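Local structure of nucleotidyltransferase-like protein (Exiguobacterium sibiricum, 3C18) at residues 237-242 / 283-288; 228-233 / 246-251; 37-42 / 62-67; 20-25 / 95-100. The protein is of unknown function but probably transfers nucleotidyl groups and carries a helix-turn-helix region. All blocks are in the same frame, centred on the assembly; numbering follows the deposited sequence.

Overall arrangement
From the N terminus, strand 19-26 opens contact 4, which closes a loop of about seventy residues when strand 95-99 comes to lie antiparallel beside it. Contact 3 is nested inside that loop and joins strand 40-46 in parallel to strand 63-71. Because strands 19-26 and 40-46 are neighbours, the two contacts share one mixed sheet and touch through the bond from Leu41 N to Val25 O. A series of helices then leads to the C-terminal region. There contacts 2 and 1 cross, their segments alternating along the chain: contact 2 ties helix 220-231 to the 246-251 turn, and contact 1 joins strands 238-239 and 281-288. Centres of contacts 1 and 3 lie about 51 Å apart.

Contact 1. Residues 237-242 / 283-288; sequences PWTMHE and LVTYEP
Tyr286, Pro237 and Trp238 carry most of this contact. The backbones of Trp238 and Tyr286 form an antiparallel hydrogen-bonded pair: Trp238 N reaches Tyr286 O at 2.8 Å in a nearly straight bond (168°), and Tyr286 N returns one of 2.8 Å to Trp238 O. Pro237 has no N-H to give a strand partner, which suits the start of so short a strand; its ring adds bulk instead, CB lying 3.6 Å from Thr285 CB while CG approaches Glu287 OE1 at 3.7 Å. The Tyr286 ring meets selenomethionine Met240. With its CG anti to the backbone N (178°) and two further bends, that chain curls back to set CE 3.9 Å from Tyr286 CE2, the two groups crossing obliquely. Thr239 then starts helix 240-245 in a capping box: its OG1 accepts from Glu242 N (3.0 Å), and its N gives to Glu242 OE1. Trp238 NE1 bonds to Met231 O, pinning the indole against helix 220-231, and Tyr286 OH bonds to His57 of the second subunit. Strand 281-288 lies between strands 238-239 and 269-275, with Thr285 OG1 bonded to Ser272 OG and Tyr286 also packed on helix 253-265.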
loop_
_atom_site.group_PDB
_atom_site.type_symbol
_atom_site.label_atom_id
_atom_site.label_comp_id
_atom_site.label_asym_id
_atom_site.label_seq_id
_atom_site.Cartn_x
_atom_site.Cartn_y
_atom_site.Cartn_z
ATOM N N PRO A 237 11.653 -29.641 -4.907
ATOM C CA PRO A 237 10.772 -28.561 -5.321
ATOM C C PRO A 237 9.753 -28.230 -4.269
ATOM O O PRO A 237 9.532 -28.997 -3.358
ATOM C CB PRO A 237 10.109 -29.135 -6.562
ATOM C CG PRO A 237 11.013 -30.191 -7.025
ATOM C CD PRO A 237 11.597 -30.784 -5.804
ATOM N N TRP A 238 9.145 -27.060 -4.444
ATOM C CA TRP A 238 8.117 -26.540 -3.569
ATOM C C TRP A 238 6.801 -26.514 -4.266
ATOM O O TRP A 238 6.740 -26.187 -5.463
ATOM C CB TRP A 238 8.401 -25.107 -3.235
ATOM C CG TRP A 238 9.633 -24.833 -2.475
ATOM C CD1 TRP A 238 10.915 -24.936 -2.921
ATOM C CD2 TRP A 238 9.705 -24.305 -1.154
ATOM N NE1 TRP A 238 11.782 -24.530 -1.929
ATOM C CE2 TRP A 238 11.063 -24.175 -0.827
ATOM C CE3 TRP A 238 8.758 -23.963 -0.202
ATOM C CZ2 TRP A 238 11.490 -23.656 0.378
ATOM C CZ3 TRP A 238 9.193 -23.474 1.013
ATOM C CH2 TRP A 238 10.545 -23.321 1.289
ATOM N N THR A 239 5.725 -26.803 -3.529
ATOM C CA THR A 239 4.388 -26.532 -4.101
ATOM C C THR A 239 4.120 -25.031 -3.878
ATOM O O THR A 239 4.740 -24.406 -3.049
ATOM C CB THR A 239 3.289 -27.336 -3.404
ATOM O OG1 THR A 239 3.211 -26.932 -2.037
ATOM C CG2 THR A 239 3.548 -28.814 -3.476
HETATM N N MSE A 240 3.172 -24.458 -4.604
HETATM C CA MSE A 240 2.812 -23.057 -4.399
HETATM C C MSE A 240 2.342 -22.851 -2.984
HETATM O O MSE A 240 2.713 -21.901 -2.323
HETATM C CB MSE A 240 1.694 -22.622 -5.363
HETATM C CG MSE A 240 1.218 -21.188 -5.206
HETATM SE SE MSE A 240 2.673 -19.867 -5.240
HETATM C CE MSE A 240 3.327 -19.974 -7.065
ATOM N N HIS A 241 1.507 -23.755 -2.515
ATOM C CA HIS A 241 0.973 -23.631 -1.130
ATOM C C HIS A 241 2.086 -23.602 -0.104
ATOM O O HIS A 241 2.078 -22.827 0.847
ATOM C CB HIS A 241 -0.052 -24.715 -0.815
ATOM C CG HIS A 241 -0.791 -24.487 0.459
ATOM N ND1 HIS A 241 -1.416 -23.292 0.740
ATOM C CD2 HIS A 241 -1.037 -25.304 1.511
ATOM C CE1 HIS A 241 -1.991 -23.378 1.925
ATOM N NE2 HIS A 241 -1.786 -24.589 2.411
ATOM N N GLU A 242 3.086 -24.407 -0.335
ATOM C CA GLU A 242 4.234 -24.478 0.581
ATOM C C GLU A 242 4.992 -23.140 0.609
ATOM O O GLU A 242 5.478 -22.672 1.632
ATOM C CB GLU A 242 5.167 -25.600 0.178
ATOM C CG GLU A 242 4.626 -26.974 0.568
ATOM C CD GLU A 242 5.482 -28.138 0.052
ATOM O OE1 GLU A 242 6.309 -27.944 -0.859
ATOM O OE2 GLU A 242 5.296 -29.280 0.546
ATOM N N LEU A 283 0.201 -31.816 -8.287
ATOM C CA LEU A 283 0.594 -30.564 -7.674
ATOM C C LEU A 283 1.683 -29.992 -8.534
ATOM O O LEU A 283 2.575 -30.697 -8.942
ATOM C CB LEU A 283 1.152 -30.775 -6.255
ATOM C CG LEU A 283 0.091 -30.807 -5.135
ATOM C CD1 LEU A 283 -1.168 -31.394 -5.661
ATOM C CD2 LEU A 283 0.602 -31.616 -4.008
ATOM N N VAL A 284 1.563 -28.700 -8.829
ATOM C CA VAL A 284 2.596 -27.969 -9.532
ATOM C C VAL A 284 3.686 -27.683 -8.541
ATOM O O VAL A 284 3.407 -27.333 -7.397
ATOM C CB VAL A 284 2.075 -26.666 -10.106
ATOM C CG1 VAL A 284 3.091 -26.074 -11.035
ATOM C CG2 VAL A 284 0.700 -26.952 -10.805
ATOM N N THR A 285 4.937 -27.856 -8.989
ATOM C CA THR A 285 6.104 -27.672 -8.118
ATOM C C THR A 285 7.149 -26.822 -8.814
ATOM O O THR A 285 7.178 -26.715 -10.058
ATOM C CB THR A 285 6.707 -29.024 -7.646
ATOM O OG1 THR A 285 7.291 -29.711 -8.749
ATOM C CG2 THR A 285 5.646 -29.922 -7.040
ATOM N N TYR A 286 7.885 -26.114 -7.983
ATOM C CA TYR A 286 8.827 -25.083 -8.416
ATOM C C TYR A 286 10.154 -25.241 -7.737
ATOM O O TYR A 286 10.247 -25.560 -6.530
ATOM C CB TYR A 286 8.288 -23.711 -8.071
ATOM C CG TYR A 286 6.897 -23.475 -8.593
ATOM C CD1 TYR A 286 6.681 -23.130 -9.895
ATOM C CD2 TYR A 286 5.790 -23.664 -7.777
ATOM C CE1 TYR A 286 5.403 -22.925 -10.373
ATOM C CE2 TYR A 286 4.506 -23.453 -8.258
ATOM C CZ TYR A 286 4.326 -23.069 -9.572
ATOM O OH TYR A 286 3.063 -22.855 -10.106
ATOM N N GLU A 287 11.202 -25.030 -8.519
ATOM C CA GLU A 287 12.550 -25.216 -7.983
ATOM C C GLU A 287 13.520 -24.226 -8.629
ATOM O O GLU A 287 13.472 -24.059 -9.822
ATOM C CB GLU A 287 13.027 -26.639 -8.296
ATOM C CG GLU A 287 14.195 -27.118 -7.446
ATOM C CD GLU A 287 14.552 -28.581 -7.736
ATOM O OE1 GLU A 287 14.121 -29.094 -8.802
ATOM O OE2 GLU A 287 15.234 -29.202 -6.874
ATOM N N PRO A 288 14.387 -23.589 -7.840
ATOM C CA PRO A 288 15.352 -22.711 -8.493
ATOM C C PRO A 288 16.346 -23.516 -9.312
ATOM O O PRO A 288 16.810 -24.582 -8.900
ATOM C CB PRO A 288 16.059 -21.996 -7.332
ATOM C CG PRO A 288 15.439 -22.518 -6.073
ATOM C CD PRO A 288 14.682 -23.775 -6.414
HETATM O O HOH W 1 1.329 -26.450 -6.324
#

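Contact 2. Residues 228-233 / 246-251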
loop_
_atom_site.group_PDB
_atom_site.type_symbol
_atom_site.label_atom_id
_atom_site.label_comp_id
_atom_site.label_asym_id
_atom_site.label_seq_id
_atom_site.Cartn_x
_atom_site.Cartn_y
_atom_site.Cartn_z
ATOM N N PHE A 228 15.108 -16.997 -4.076
ATOM C CA PHE A 228 15.921 -18.185 -4.446
ATOM C C PHE A 228 16.662 -18.764 -3.246
ATOM O O PHE A 228 16.734 -19.963 -3.056
ATOM C CB PHE A 228 16.931 -17.864 -5.535
ATOM C CG PHE A 228 16.315 -17.312 -6.774
ATOM C CD1 PHE A 228 15.035 -17.685 -7.127
ATOM C CD2 PHE A 228 17.044 -16.492 -7.615
ATOM C CE1 PHE A 228 14.466 -17.215 -8.286
ATOM C CE2 PHE A 228 16.465 -15.981 -8.764
ATOM C CZ PHE A 228 15.171 -16.355 -9.093
ATOM N N GLU A 229 17.132 -17.885 -2.391
ATOM C CA GLU A 229 17.892 -18.298 -1.217
ATOM C C GLU A 229 16.974 -19.047 -0.269
ATOM O O GLU A 229 17.361 -20.060 0.308
ATOM C CB GLU A 229 18.498 -17.110 -0.482
ATOM C CG GLU A 229 19.322 -17.480 0.763
ATOM N N VAL A 230 15.756 -18.544 -0.093
ATOM C CA VAL A 230 14.792 -19.237 0.792
ATOM C C VAL A 230 14.469 -20.605 0.180
ATOM O O VAL A 230 14.388 -21.622 0.873
ATOM C CB VAL A 230 13.494 -18.427 1.015
ATOM C CG1 VAL A 230 12.361 -19.318 1.587
ATOM C CG2 VAL A 230 13.775 -17.268 1.928
HETATM N N MSE A 231 14.314 -20.635 -1.137
HETATM C CA MSE A 231 13.924 -21.879 -1.821
HETATM C C MSE A 231 14.993 -22.945 -1.730
HETATM O O MSE A 231 14.710 -24.141 -1.581
HETATM C CB MSE A 231 13.539 -21.616 -3.259
HETATM C CG MSE A 231 12.209 -20.979 -3.389
HETATM SE SE MSE A 231 11.705 -20.523 -5.211
HETATM C CE MSE A 231 11.097 -22.270 -5.801
ATOM N N ARG A 232 16.239 -22.512 -1.746
ATOM C CA ARG A 232 17.354 -23.456 -1.761
ATOM C C ARG A 232 17.612 -24.016 -0.387
ATOM O O ARG A 232 18.501 -24.824 -0.234
ATOM C CB ARG A 232 18.632 -22.811 -2.272
ATOM C CG ARG A 232 18.623 -22.647 -3.745
ATOM C CD ARG A 232 19.786 -21.771 -4.178
ATOM N NE ARG A 232 19.743 -21.618 -5.629
ATOM C CZ ARG A 232 19.929 -20.465 -6.250
ATOM N NH1 ARG A 232 20.163 -19.374 -5.531
ATOM N NH2 ARG A 232 19.860 -20.401 -7.573
ATOM N N GLU A 233 16.844 -23.571 0.591
ATOM C CA GLU A 233 16.958 -24.120 1.951
ATOM C C GLU A 233 16.427 -25.539 2.003
ATOM O O GLU A 233 16.533 -26.223 3.024
ATOM C CB GLU A 233 16.271 -23.263 3.003
ATOM C CG GLU A 233 17.095 -22.040 3.278
ATOM C CD GLU A 233 16.574 -21.196 4.415
ATOM O OE1 GLU A 233 15.334 -21.185 4.671
ATOM O OE2 GLU A 233 17.429 -20.520 5.037
ATOM N N GLU A 246 5.312 -20.394 3.817
ATOM C CA GLU A 246 6.673 -20.242 4.371
ATOM C C GLU A 246 6.781 -18.876 5.023
ATOM O O GLU A 246 6.526 -17.868 4.407
ATOM C CB GLU A 246 7.681 -20.391 3.254
ATOM C CG GLU A 246 9.107 -20.311 3.664
ATOM C CD GLU A 246 9.505 -21.411 4.606
ATOM O OE1 GLU A 246 8.861 -22.494 4.598
ATOM O OE2 GLU A 246 10.442 -21.164 5.379
ATOM N N SER A 247 7.165 -18.843 6.278
ATOM C CA SER A 247 7.125 -17.578 7.022
ATOM C C SER A 247 8.033 -16.506 6.442
ATOM O O SER A 247 7.652 -15.325 6.363
ATOM C CB SER A 247 7.408 -17.817 8.507
ATOM O OG SER A 247 8.739 -18.206 8.679
ATOM N N ARG A 248 9.179 -16.923 5.939
ATOM C CA ARG A 248 10.152 -15.945 5.418
ATOM C C ARG A 248 9.666 -15.236 4.170
ATOM O O ARG A 248 10.257 -14.222 3.723
ATOM C CB ARG A 248 11.508 -16.576 5.156
ATOM C CG ARG A 248 12.215 -17.041 6.426
ATOM C CD ARG A 248 13.570 -17.625 6.103
ATOM N NE ARG A 248 14.455 -16.580 5.582
ATOM C CZ ARG A 248 15.603 -16.816 4.946
ATOM N NH1 ARG A 248 15.999 -18.072 4.741
ATOM N NH2 ARG A 248 16.350 -15.800 4.502
ATOM N N LEU A 249 8.574 -15.747 3.621
ATOM C CA LEU A 249 8.014 -15.187 2.352
ATOM C C LEU A 249 6.715 -14.431 2.578
ATOM O O LEU A 249 6.021 -14.048 1.665
ATOM C CB LEU A 249 7.784 -16.300 1.347
ATOM C CG LEU A 249 9.052 -17.037 0.881
ATOM C CD1 LEU A 249 8.708 -18.203 -0.048
ATOM C CD2 LEU A 249 10.038 -16.012 0.232
ATOM N N THR A 250 6.402 -14.223 3.835
ATOM C CA THR A 250 5.140 -13.574 4.246
ATOM C C THR A 250 4.871 -12.294 3.503
ATOM O O THR A 250 3.795 -12.041 3.014
ATOM C CB THR A 250 5.163 -13.196 5.747
ATOM O OG1 THR A 250 5.093 -14.384 6.542
ATOM C CG2 THR A 250 3.996 -12.253 6.103
ATOM N N GLU A 251 5.881 -11.459 3.458
ATOM C CA GLU A 251 5.741 -10.122 2.842
ATOM C C GLU A 251 5.619 -10.198 1.336
ATOM O O GLU A 251 5.225 -9.239 0.691
ATOM C CB GLU A 251 6.921 -9.226 3.199
ATOM C CG GLU A 251 7.098 -8.988 4.702
ATOM C CD GLU A 251 5.912 -8.230 5.323
ATOM O OE1 GLU A 251 5.260 -7.417 4.627
ATOM O OE2 GLU A 251 5.661 -8.441 6.520
#
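Val230 carries the van der Waals contacts, one methyl on the charged end of Arg248 and the other on aliphatic carbon. Its CG2 sits 3.5 Å above the guanidinium plane of Arg248, over its centre, so the flat cationic end is laid on a methyl group. The apolar contact belongs to the other branch, CG1, which turns to Leu249 and meets its CG at 4.1 Å, the two side chains reaching toward each other tip to tip; it also passes the CG of Glu246 at 4.0 Å. A beta-branched residue suits this place because its two methyls serve different partners.

The charged contact is the salt bridge from Glu233 OE2 to Arg248 NH1, 2.9 Å long. The carboxylate comes in at the guanidinium edge, with the two planes 53° apart. A bend at chi3 (66°) folds the arginine so that its face covers Val230 while NH1 points to Glu233. Putting an alanine at Arg248 would probably leave Glu233 without its charged mate and CG2 of Val230 without its flat cover.

Polar bonds within 246-251 shape the turn itself: Ser247 O accepts from both Thr250 OG1 (2.7 Å) and Thr250 N. Beyond it, Arg248 O bonds to Tyr226 OH of helix 220-231. The contact joins that helix to the turn between helices 240-245 and 253-265, an arrangement consistent with a winged helix-turn-helix, in which the first helix packs against the turn of the motif.

Contact 3. Residues 37-42 / 62-67; sequences QFDVLL and TLRVSL
Val40, Leu41 and Leu42 run parallel to Val65, Ser66 and Leu67, the short strands inclined by 27° and bonded through Val40 N to Arg64 O, Ser66 N to Val40 O (3.0 Å) and Leu42 N to Ser66 O (2.8 Å). Just before the strand, Asp39 N also gives to Arg64 O, which therefore holds two donors.

Asp39 extends the pairing with its side chain. Its OD2 accepts from Arg64 N at 2.8 Å, on the anti side of the carboxylate and in a nearly straight bond (168°), so a short acidic side chain, rather than a backbone carbonyl, receives this N-H, while Phe38 O bonds to Thr35 OG1.

Phe38 crosses Arg64 at about a right angle. The CB of Arg64 stands over one face of the ring, 4.0 Å from its centroid in a CH-pi contact, while the CD2 edge meets the backbone C of Val65 at 3.4 Å. Bent at chi3, the arginine brings its guanidinium to the CE1 corner, so that Phe38 CE1 lies over one guanidinium face, toward its rim, the planes 45° apart. Tyr286 of the second subunit also packs on Phe38.

On the face carrying Val40, Leu42, Val65 and Leu67 the contacts are aliphatic, as suits a buried strand beneath helix 2-15. Leu42 CD1 meets Val65 CG1 at 3.7 Å, and Leu63 brings its CD2 within 4.0 Å of Val40 CG2.

The contact thus changes along its length: branched hydrocarbon where the strands enter the core, a carboxylate and an arginine where they begin. Asp39 and Arg64 meet through the backbone N-H rather than a salt bridge, so charge probably contributes only at longer range.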
loop_
_atom_site.group_PDB
_atom_site.type_symbol
_atom_site.label_atom_id
_atom_site.label_comp_id
_atom_site.label_asym_id
_atom_site.label_seq_id
_atom_site.Cartn_x
_atom_site.Cartn_y
_atom_site.Cartn_z
ATOM N N GLN A 37 2.768 18.506 13.648
ATOM C CA GLN A 37 2.344 19.944 13.728
ATOM C C GLN A 37 2.183 20.382 15.175
ATOM O O GLN A 37 1.490 21.370 15.498
ATOM C CB GLN A 37 1.061 20.219 12.947
ATOM C CG GLN A 37 1.283 20.252 11.420
ATOM C CD GLN A 37 1.220 18.867 10.795
ATOM O OE1 GLN A 37 0.462 18.009 11.244
ATOM N NE2 GLN A 37 2.021 18.642 9.761
ATOM N N PHE A 38 2.819 19.587 16.030
ATOM C CA PHE A 38 2.937 19.856 17.471
ATOM C C PHE A 38 4.365 20.256 17.801
ATOM O O PHE A 38 5.209 20.332 16.912
ATOM C CB PHE A 38 2.492 18.645 18.306
ATOM C CG PHE A 38 1.008 18.574 18.509
ATOM C CD1 PHE A 38 0.161 19.391 17.790
ATOM C CD2 PHE A 38 0.461 17.710 19.407
ATOM C CE1 PHE A 38 -1.198 19.339 17.981
ATOM C CE2 PHE A 38 -0.891 17.658 19.588
ATOM C CZ PHE A 38 -1.725 18.467 18.864
ATOM N N ASP A 39 4.626 20.457 19.089
ATOM C CA ASP A 39 5.889 21.030 19.581
ATOM C C ASP A 39 6.909 19.965 19.906
ATOM O O ASP A 39 8.115 20.155 19.749
ATOM C CB ASP A 39 5.659 21.865 20.861
ATOM C CG ASP A 39 4.722 23.033 20.645
ATOM O OD1 ASP A 39 4.897 23.732 19.641
ATOM O OD2 ASP A 39 3.809 23.257 21.474
ATOM N N VAL A 40 6.404 18.867 20.447
ATOM C CA VAL A 40 7.235 17.724 20.811
ATOM C C VAL A 40 6.494 16.458 20.483
ATOM O O VAL A 40 5.305 16.348 20.740
ATOM C CB VAL A 40 7.619 17.717 22.317
ATOM C CG1 VAL A 40 8.331 16.424 22.682
ATOM C CG2 VAL A 40 8.503 18.918 22.630
ATOM N N LEU A 41 7.207 15.518 19.887
ATOM C CA LEU A 41 6.643 14.199 19.612
ATOM C C LEU A 41 7.362 13.204 20.508
ATOM O O LEU A 41 8.575 13.171 20.602
ATOM C CB LEU A 41 6.780 13.814 18.139
ATOM C CG LEU A 41 6.008 12.537 17.729
ATOM C CD1 LEU A 41 5.351 12.682 16.404
ATOM C CD2 LEU A 41 6.860 11.299 17.755
ATOM N N LEU A 42 6.578 12.437 21.225
ATOM C CA LEU A 42 7.108 11.396 22.065
ATOM C C LEU A 42 6.790 10.069 21.420
ATOM O O LEU A 42 5.668 9.812 21.030
ATOM C CB LEU A 42 6.458 11.430 23.448
ATOM C CG LEU A 42 6.828 12.533 24.421
ATOM C CD1 LEU A 42 5.893 12.482 25.629
ATOM C CD2 LEU A 42 8.288 12.411 24.844
ATOM N N THR A 62 1.834 25.127 27.924
ATOM C CA THR A 62 1.781 25.760 26.620
ATOM C C THR A 62 2.251 24.798 25.514
ATOM O O THR A 62 2.063 25.032 24.310
ATOM C CB THR A 62 2.641 27.048 26.656
ATOM O OG1 THR A 62 2.623 27.661 25.368
ATOM C CG2 THR A 62 4.105 26.751 27.048
ATOM N N LEU A 63 2.844 23.697 25.973
ATOM C CA LEU A 63 3.528 22.726 25.108
ATOM C C LEU A 63 2.616 21.635 24.609
ATOM O O LEU A 63 2.090 20.862 25.388
ATOM C CB LEU A 63 4.699 22.084 25.857
ATOM C CG LEU A 63 5.658 21.264 24.985
ATOM C CD1 LEU A 63 6.472 22.192 24.067
ATOM C CD2 LEU A 63 6.581 20.417 25.829
ATOM N N ARG A 64 2.453 21.592 23.294
ATOM C CA ARG A 64 1.623 20.584 22.620
ATOM C C ARG A 64 2.465 19.384 22.275
ATOM O O ARG A 64 3.511 19.482 21.635
ATOM C CB ARG A 64 0.980 21.145 21.356
ATOM C CG ARG A 64 0.066 22.288 21.624
ATOM C CD ARG A 64 -0.213 23.075 20.376
ATOM N NE ARG A 64 -1.355 22.567 19.630
ATOM C CZ ARG A 64 -1.582 22.825 18.343
ATOM N NH1 ARG A 64 -0.729 23.569 17.648
ATOM N NH2 ARG A 64 -2.651 22.318 17.743
ATOM N N VAL A 65 1.986 18.239 22.725
ATOM C CA VAL A 65 2.729 16.987 22.647
ATOM C C VAL A 65 1.901 15.910 21.973
ATOM O O VAL A 65 0.800 15.627 22.376
ATOM C CB VAL A 65 3.103 16.494 24.073
ATOM C CG1 VAL A 65 3.959 15.226 24.040
ATOM C CG2 VAL A 65 3.797 17.595 24.836
ATOM N N SER A 66 2.474 15.337 20.917
ATOM C CA SER A 66 1.925 14.133 20.276
ATOM C C SER A 66 2.656 12.895 20.807
ATOM O O SER A 66 3.869 12.831 20.837
ATOM C CB SER A 66 2.083 14.184 18.753
ATOM O OG SER A 66 1.383 13.103 18.171
ATOM N N LEU A 67 1.883 11.919 21.236
ATOM C CA LEU A 67 2.448 10.675 21.690
ATOM C C LEU A 67 2.085 9.504 20.767
ATOM O O LEU A 67 0.906 9.145 20.600
ATOM C CB LEU A 67 2.023 10.417 23.122
ATOM C CG LEU A 67 2.762 9.321 23.879
ATOM C CD1 LEU A 67 2.819 9.626 25.340
ATOM C CD2 LEU A 67 2.076 7.988 23.621
HETATM O O HOH W 2 2.586 23.167 17.949
HETATM O O HOH W 3 0.326 23.555 14.434
#

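Contact 4. Residues 20-25 / 95-100; sequences QGIIAV and TIIFER
Ile97 and Phe98 both face Ile22, a classic beta bulge in strand 95-99, an outermost strand of the mixed sheet in the nucleotidyltransferase-like region. The extra residue shifts the antiparallel register by one. Ile22 O accepts Ile97 N at 2.7 Å and, more weakly, Phe98 N at 3.3 Å, while Ile22 N gives to Phe98 O.

Beyond the bulge the pairing is regular. Ala24 and Thr95 exchange two backbone bonds of 2.8 Å, Ala24 N to Thr95 O and Thr95 N to Ala24 O. At the other end Gly21 CA lies 4.1 Å from Glu99 CA, a close non-hydrogen-bonded pair.

The bulge also brings side chains together. With CG1 anti to the carbonyl carbon (chi1 -52°), Ile22 sends CD1 to Phe98 CB at 4.0 Å, while CG2 touches Ile97 CB, so its two branches serve both bulge residues. Shortened to an alanine, Ile22 would lose these branches, which would probably open a gap beside Ile97 CB and leave Phe98 CB and CD2 without their aliphatic neighbour. Small Ala24 leaves room for Ile97, whose CG1 comes to 3.7 Å from its CB; Met2 of helix 2-15 packs on Ala24 too. On the opposite face, Ile23 CD1 and Ile96 CG1 meet beside Leu104.

Arg100, held by Thr19 O, presents a guanidinium face to the Phe98 ring edge, with Phe98 CZ 3.6 Å above the Arg100 plane.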
loop_
_atom_site.group_PDB
_atom_site.type_symbol
_atom_site.label_atom_id
_atom_site.label_comp_id
_atom_site.label_asym_id
_atom_site.label_seq_id
_atom_site.Cartn_x
_atom_site.Cartn_y
_atom_site.Cartn_z
ATOM N N GLN A 20 9.762 -0.249 26.583
ATOM C CA GLN A 20 11.180 -0.529 26.253
ATOM C C GLN A 20 11.960 0.753 26.010
ATOM O O GLN A 20 13.173 0.816 26.177
ATOM C CB GLN A 20 11.294 -1.433 25.016
ATOM C CG GLN A 20 10.480 -2.696 25.121
ATOM C CD GLN A 20 10.903 -3.529 26.303
ATOM O OE1 GLN A 20 12.057 -3.883 26.418
ATOM N NE2 GLN A 20 9.970 -3.847 27.190
ATOM N N GLY A 21 11.254 1.788 25.612
ATOM C CA GLY A 21 11.915 3.054 25.315
ATOM C C GLY A 21 10.991 4.208 25.068
ATOM O O GLY A 21 9.825 4.043 24.716
ATOM N N ILE A 22 11.523 5.383 25.338
ATOM C CA ILE A 22 10.837 6.631 25.093
ATOM C C ILE A 22 11.801 7.625 24.502
ATOM O O ILE A 22 12.873 7.883 25.032
ATOM C CB ILE A 22 10.190 7.220 26.362
ATOM C CG1 ILE A 22 9.304 6.178 27.062
ATOM C CG2 ILE A 22 9.388 8.464 26.029
ATOM C CD1 ILE A 22 8.799 6.683 28.383
ATOM N N ILE A 23 11.407 8.124 23.351
ATOM C CA ILE A 23 12.186 9.062 22.563
ATOM C C ILE A 23 11.428 10.360 22.430
ATOM O O ILE A 23 10.220 10.362 22.258
ATOM C CB ILE A 23 12.425 8.484 21.131
ATOM C CG1 ILE A 23 13.677 7.610 21.114
ATOM C CG2 ILE A 23 12.549 9.588 20.107
ATOM C CD1 ILE A 23 14.969 8.369 20.928
ATOM N N ALA A 24 12.159 11.466 22.504
ATOM C CA ALA A 24 11.584 12.787 22.307
ATOM C C ALA A 24 12.213 13.504 21.095
ATOM O O ALA A 24 13.423 13.507 20.904
ATOM C CB ALA A 24 11.692 13.613 23.586
ATOM N N VAL A 25 11.342 14.080 20.280
ATOM C CA VAL A 25 11.720 14.813 19.090
ATOM C C VAL A 25 11.056 16.175 19.093
ATOM O O VAL A 25 9.842 16.297 19.168
ATOM C CB VAL A 25 11.216 14.087 17.832
ATOM C CG1 VAL A 25 11.771 14.733 16.551
ATOM C CG2 VAL A 25 11.554 12.607 17.913
ATOM N N THR A 95 15.923 12.151 21.054
ATOM C CA THR A 95 16.554 12.093 22.380
ATOM C C THR A 95 15.952 11.023 23.249
ATOM O O THR A 95 14.745 10.976 23.432
ATOM C CB THR A 95 16.387 13.414 23.120
ATOM O OG1 THR A 95 16.938 14.474 22.331
ATOM C CG2 THR A 95 17.043 13.360 24.494
ATOM N N ILE A 96 16.804 10.164 23.787
ATOM C CA ILE A 96 16.366 9.035 24.635
ATOM C C ILE A 96 15.998 9.539 26.018
ATOM O O ILE A 96 16.842 10.019 26.763
ATOM C CB ILE A 96 17.446 7.951 24.785
ATOM C CG1 ILE A 96 17.715 7.277 23.440
ATOM C CG2 ILE A 96 17.056 6.917 25.812
ATOM C CD1 ILE A 96 18.976 6.500 23.451
ATOM N N ILE A 97 14.715 9.427 26.340
ATOM C CA ILE A 97 14.166 9.905 27.609
ATOM C C ILE A 97 14.216 8.785 28.613
ATOM O O ILE A 97 14.418 9.003 29.802
ATOM C CB ILE A 97 12.684 10.372 27.458
ATOM C CG1 ILE A 97 12.608 11.663 26.653
ATOM C CG2 ILE A 97 12.040 10.600 28.787
ATOM C CD1 ILE A 97 13.454 12.761 27.191
ATOM N N PHE A 98 14.056 7.573 28.116
ATOM C CA PHE A 98 13.974 6.403 28.979
ATOM C C PHE A 98 14.109 5.145 28.183
ATOM O O PHE A 98 13.635 5.069 27.058
ATOM C CB PHE A 98 12.617 6.387 29.698
ATOM C CG PHE A 98 12.318 5.098 30.396
ATOM C CD1 PHE A 98 12.765 4.873 31.685
ATOM C CD2 PHE A 98 11.603 4.099 29.759
ATOM C CE1 PHE A 98 12.501 3.675 32.319
ATOM C CE2 PHE A 98 11.349 2.905 30.380
ATOM C CZ PHE A 98 11.792 2.685 31.656
ATOM N N GLU A 99 14.752 4.154 28.780
ATOM C CA GLU A 99 14.827 2.843 28.141
ATOM C C GLU A 99 15.134 1.728 29.101
ATOM O O GLU A 99 15.679 1.930 30.170
ATOM C CB GLU A 99 15.843 2.839 26.995
ATOM C CG GLU A 99 17.254 3.172 27.431
ATOM C CD GLU A 99 18.287 2.920 26.347
ATOM O OE1 GLU A 99 18.101 1.996 25.531
ATOM O OE2 GLU A 99 19.296 3.646 26.315
ATOM N N ARG A 100 14.709 0.545 28.699
ATOM C CA ARG A 100 15.033 -0.670 29.405
ATOM C C ARG A 100 15.859 -1.552 28.503
ATOM O O ARG A 100 15.609 -1.643 27.313
ATOM C CB ARG A 100 13.776 -1.434 29.812
ATOM C CG ARG A 100 13.017 -0.843 30.985
ATOM C CD ARG A 100 11.857 -1.758 31.372
ATOM N NE ARG A 100 11.203 -1.304 32.590
ATOM C CZ ARG A 100 10.125 -0.531 32.615
ATOM N NH1 ARG A 100 9.570 -0.132 31.487
ATOM N NH2 ARG A 100 9.595 -0.161 33.774
#